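Local structure of putative polysaccharide biosynthesis protein with aminopeptidase-like domain (Clostridium acetobutylicum, 3K9T) at residues E271-H282 against L406-E415. The protein binds one zinc ion per subunit, probably takes part in the biosynthesis of modified polysaccharides and is not expected to be a peptidase despite its aminopeptidase-like region. Sequence-based numbering, arbitrary orientation.
Sequences EIDKIVEKVLMH and LDIAYKSGME
The amino group of Lys278 crosses the domain interface to reach the end of helix 406-412 and the turn beyond it, sharing its three N-H among Met414 O (NZ to O 2.8 Å), Ala409 O (NZ to O 3.1 Å), His282 NE2 four residues on and a water that donates on to Tyr410 O. Here the permutated winged helix-turn-helix domain packs on helix 271-282 of the aminopeptidase-like domain, the helix axes crossing at 49°. NZ lies above both carbonyl planes, and the carbonyl oxygens gathered there would probably help to stabilise its charge. Lys278 leaves with CG opposite its backbone N (chi1 -166°), bends at chi2 (56°) and passes over one face of the Tyr410 ring, the side chains running in opposite directions, with CD 4.0 Å from the ring centroid in a CH-pi contact. Tyr410 sits as a knob among Lys274, Glu277, Lys278 and Met281; Leu406, one turn earlier, is a second knob, pressing CD2 against Ile275 CG1. Glu415 covers one face of the His282 imidazole with its backbone and CB, while its carboxylate caps Arg417 N. A water donates to both Tyr410 OH and Glu277 OE1, the carboxylate being held by a salt bridge to Arg264. Tyr410 OH itself donates to an in-plane lone pair of Lys274 O at 2.7 Å.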
loop_
_atom_site.group_PDB
_atom_site.type_symbol
_atom_site.label_atom_id
_atom_site.label_comp_id
_atom_site.label_asym_id
_atom_site.label_seq_id
_atom_site.Cartn_x
_atom_site.Cartn_y
_atom_site.Cartn_z
ATOM N N GLU A 271 -3.825 -10.371 15.712
ATOM C CA GLU A 271 -3.175 -9.750 16.848
ATOM C C GLU A 271 -1.781 -10.324 17.130
ATOM O O GLU A 271 -0.816 -9.545 17.327
ATOM C CB GLU A 271 -4.030 -9.810 18.087
ATOM C CG GLU A 271 -3.472 -8.895 19.160
ATOM C CD GLU A 271 -4.246 -8.927 20.461
ATOM O OE1 GLU A 271 -5.435 -9.344 20.428
ATOM O OE2 GLU A 271 -3.638 -8.495 21.486
ATOM N N ILE A 272 -1.661 -11.648 17.082
ATOM C CA ILE A 272 -0.366 -12.296 17.325
ATOM C C ILE A 272 0.691 -11.851 16.291
ATOM O O ILE A 272 1.824 -11.621 16.647
ATOM C CB ILE A 272 -0.488 -13.864 17.427
ATOM C CG1 ILE A 272 0.829 -14.493 17.890
ATOM C CG2 ILE A 272 -0.938 -14.474 16.105
ATOM C CD1 ILE A 272 1.354 -13.939 19.194
ATOM N N ASP A 273 0.315 -11.693 15.025
ATOM C CA ASP A 273 1.260 -11.218 13.973
ATOM C C ASP A 273 1.754 -9.833 14.299
ATOM O O ASP A 273 2.965 -9.548 14.210
ATOM C CB ASP A 273 0.584 -11.130 12.600
ATOM C CG ASP A 273 0.106 -12.478 12.080
ATOM O OD1 ASP A 273 0.876 -13.467 12.162
ATOM O OD2 ASP A 273 -1.048 -12.539 11.591
ATOM N N LYS A 274 0.802 -8.966 14.660
ATOM C CA LYS A 274 1.091 -7.573 14.964
ATOM C C LYS A 274 1.960 -7.518 16.200
ATOM O O LYS A 274 2.902 -6.722 16.265
ATOM C CB LYS A 274 -0.210 -6.769 15.124
ATOM C CG LYS A 274 -1.032 -6.686 13.838
ATOM C CD LYS A 274 -1.126 -5.341 13.192
ATOM C CE LYS A 274 -2.370 -4.569 13.721
ATOM N NZ LYS A 274 -2.898 -3.532 12.720
ATOM N N ILE A 275 1.676 -8.379 17.178
ATOM C CA ILE A 275 2.460 -8.363 18.429
ATOM C C ILE A 275 3.885 -8.856 18.143
ATOM O O ILE A 275 4.867 -8.185 18.470
ATOM C CB ILE A 275 1.836 -9.231 19.538
ATOM C CG1 ILE A 275 0.622 -8.538 20.140
ATOM C CG2 ILE A 275 2.860 -9.555 20.636
ATOM C CD1 ILE A 275 -0.108 -9.436 21.125
ATOM N N VAL A 276 4.007 -10.028 17.536
ATOM C CA VAL A 276 5.357 -10.538 17.274
ATOM C C VAL A 276 6.189 -9.576 16.391
ATOM O O VAL A 276 7.358 -9.370 16.663
ATOM C CB VAL A 276 5.364 -11.984 16.684
ATOM C CG1 VAL A 276 6.793 -12.357 16.218
ATOM C CG2 VAL A 276 4.810 -12.982 17.744
ATOM N N GLU A 277 5.593 -8.966 15.367
ATOM C CA GLU A 277 6.404 -8.100 14.482
ATOM C C GLU A 277 6.820 -6.819 15.211
ATOM O O GLU A 277 7.902 -6.326 14.985
ATOM C CB GLU A 277 5.694 -7.813 13.166
ATOM C CG GLU A 277 5.444 -9.088 12.325
ATOM C CD GLU A 277 4.388 -8.871 11.261
ATOM O OE1 GLU A 277 4.408 -7.791 10.637
ATOM O OE2 GLU A 277 3.542 -9.768 11.048
ATOM N N LYS A 278 5.987 -6.345 16.141
ATOM C CA LYS A 278 6.297 -5.167 16.936
ATOM C C LYS A 278 7.410 -5.435 17.942
ATOM O O LYS A 278 8.239 -4.549 18.197
ATOM C CB LYS A 278 5.038 -4.644 17.656
ATOM C CG LYS A 278 5.167 -3.227 18.261
ATOM C CD LYS A 278 5.585 -2.184 17.210
ATOM C CE LYS A 278 5.418 -0.781 17.754
ATOM N NZ LYS A 278 6.242 0.225 17.052
ATOM N N VAL A 279 7.441 -6.644 18.516
ATOM C CA VAL A 279 8.546 -7.031 19.400
ATOM C C VAL A 279 9.862 -7.099 18.590
ATOM O O VAL A 279 10.889 -6.496 18.982
ATOM C CB VAL A 279 8.268 -8.351 20.154
ATOM C CG1 VAL A 279 9.509 -8.815 20.878
ATOM C CG2 VAL A 279 7.036 -8.215 21.153
ATOM N N LEU A 280 9.828 -7.762 17.435
ATOM C CA LEU A 280 11.036 -7.885 16.581
ATOM C C LEU A 280 11.575 -6.534 16.125
ATOM O O LEU A 280 12.808 -6.259 16.158
ATOM C CB LEU A 280 10.755 -8.773 15.360
ATOM C CG LEU A 280 10.475 -10.260 15.694
ATOM C CD1 LEU A 280 9.935 -10.974 14.462
ATOM C CD2 LEU A 280 11.736 -10.985 16.267
HETATM N N MSE A 281 10.643 -5.678 15.717
HETATM C CA MSE A 281 10.971 -4.353 15.195
HETATM C C MSE A 281 11.885 -3.545 16.158
HETATM O O MSE A 281 12.795 -2.804 15.739
HETATM C CB MSE A 281 9.661 -3.625 14.945
HETATM C CG MSE A 281 9.817 -2.229 14.427
HETATM SE SE MSE A 281 8.068 -1.448 14.051
HETATM C CE MSE A 281 7.208 -2.943 13.061
ATOM N N HIS A 282 11.638 -3.696 17.449
ATOM C CA HIS A 282 12.325 -2.890 18.434
ATOM C C HIS A 282 13.321 -3.674 19.250
ATOM O O HIS A 282 13.911 -3.145 20.147
ATOM C CB HIS A 282 11.306 -2.224 19.350
ATOM C CG HIS A 282 10.495 -1.184 18.660
ATOM N ND1 HIS A 282 10.971 0.088 18.435
ATOM C CD2 HIS A 282 9.248 -1.225 18.127
ATOM C CE1 HIS A 282 10.045 0.792 17.805
ATOM N NE2 HIS A 282 8.990 0.018 17.607
ATOM N N LEU A 406 -1.078 -1.501 21.526
ATOM C CA LEU A 406 -0.333 -1.999 20.373
ATOM C C LEU A 406 -0.630 -1.086 19.183
ATOM O O LEU A 406 0.266 -0.746 18.386
ATOM C CB LEU A 406 -0.707 -3.460 20.068
ATOM C CG LEU A 406 0.133 -4.233 19.042
ATOM C CD1 LEU A 406 1.568 -4.282 19.453
ATOM C CD2 LEU A 406 -0.448 -5.656 18.749
ATOM N N ASP A 407 -1.879 -0.651 19.098
ATOM C CA ASP A 407 -2.276 0.296 18.047
ATOM C C ASP A 407 -1.506 1.598 18.158
ATOM O O ASP A 407 -1.043 2.160 17.158
ATOM C CB ASP A 407 -3.778 0.588 18.114
ATOM C CG ASP A 407 -4.644 -0.592 17.655
ATOM O OD1 ASP A 407 -4.174 -1.482 16.893
ATOM O OD2 ASP A 407 -5.826 -0.608 18.054
ATOM N N ILE A 408 -1.352 2.061 19.388
ATOM C CA ILE A 408 -0.703 3.331 19.658
ATOM C C ILE A 408 0.802 3.144 19.400
ATOM O O ILE A 408 1.448 3.993 18.763
ATOM C CB ILE A 408 -1.078 3.835 21.095
ATOM C CG1 ILE A 408 -2.600 4.047 21.214
ATOM C CG2 ILE A 408 -0.375 5.136 21.457
ATOM C CD1 ILE A 408 -3.108 4.098 22.663
ATOM N N ALA A 409 1.346 2.011 19.831
ATOM C CA ALA A 409 2.761 1.744 19.617
ATOM C C ALA A 409 3.038 1.739 18.121
ATOM O O ALA A 409 4.014 2.332 17.670
ATOM C CB ALA A 409 3.171 0.443 20.241
ATOM N N TYR A 410 2.178 1.079 17.353
ATOM C CA TYR A 410 2.338 1.060 15.890
ATOM C C TYR A 410 2.234 2.447 15.270
ATOM O O TYR A 410 3.163 2.859 14.585
ATOM C CB TYR A 410 1.359 0.116 15.188
ATOM C CG TYR A 410 1.945 -1.256 14.919
ATOM C CD1 TYR A 410 2.737 -1.496 13.808
ATOM C CD2 TYR A 410 1.691 -2.314 15.770
ATOM C CE1 TYR A 410 3.279 -2.767 13.571
ATOM C CE2 TYR A 410 2.196 -3.567 15.537
ATOM C CZ TYR A 410 3.005 -3.797 14.459
ATOM O OH TYR A 410 3.492 -5.077 14.272
ATOM N N LYS A 411 1.135 3.169 15.510
ATOM C CA LYS A 411 0.959 4.535 14.933
ATOM C C LYS A 411 2.089 5.498 15.356
ATOM O O LYS A 411 2.593 6.256 14.543
ATOM C CB LYS A 411 -0.415 5.126 15.282
ATOM C CG LYS A 411 -0.711 6.484 14.646
ATOM C CD LYS A 411 -1.610 6.395 13.405
ATOM C CE LYS A 411 -3.043 6.792 13.733
ATOM N NZ LYS A 411 -3.980 6.526 12.612
ATOM N N SER A 412 2.486 5.452 16.619
ATOM C CA SER A 412 3.562 6.313 17.119
ATOM C C SER A 412 4.954 5.892 16.632
ATOM O O SER A 412 5.924 6.641 16.746
ATOM C CB SER A 412 3.560 6.327 18.676
ATOM O OG SER A 412 4.005 5.099 19.258
ATOM N N GLY A 413 5.088 4.667 16.153
ATOM C CA GLY A 413 6.407 4.169 15.824
ATOM C C GLY A 413 7.245 3.904 17.059
ATOM O O GLY A 413 8.460 3.666 16.966
HETATM N N MSE A 414 6.620 3.921 18.228
HETATM C CA MSE A 414 7.390 3.738 19.444
HETATM C C MSE A 414 7.321 2.289 19.887
HETATM O O MSE A 414 6.413 1.540 19.529
HETATM C CB MSE A 414 6.928 4.680 20.565
HETATM C CG MSE A 414 7.051 6.165 20.258
HETATM SE SE MSE A 414 6.331 7.177 21.715
HETATM C CE MSE A 414 7.024 8.920 21.388
ATOM N N GLU A 415 8.317 1.920 20.670
ATOM C CA GLU A 415 8.391 0.633 21.292
ATOM C C GLU A 415 7.225 0.390 22.280
ATOM O O GLU A 415 6.768 1.289 22.979
ATOM C CB GLU A 415 9.735 0.534 21.993
ATOM C CG GLU A 415 10.136 -0.864 22.306
ATOM C CD GLU A 415 9.964 -1.162 23.729
ATOM O OE1 GLU A 415 10.510 -0.357 24.510
ATOM O OE2 GLU A 415 9.312 -2.186 24.049
HETATM O O HOH W 1 -2.379 -1.360 13.995
HETATM O O HOH W 2 3.244 -5.545 11.546
HETATM O O HOH W 3 5.136 1.300 14.495
#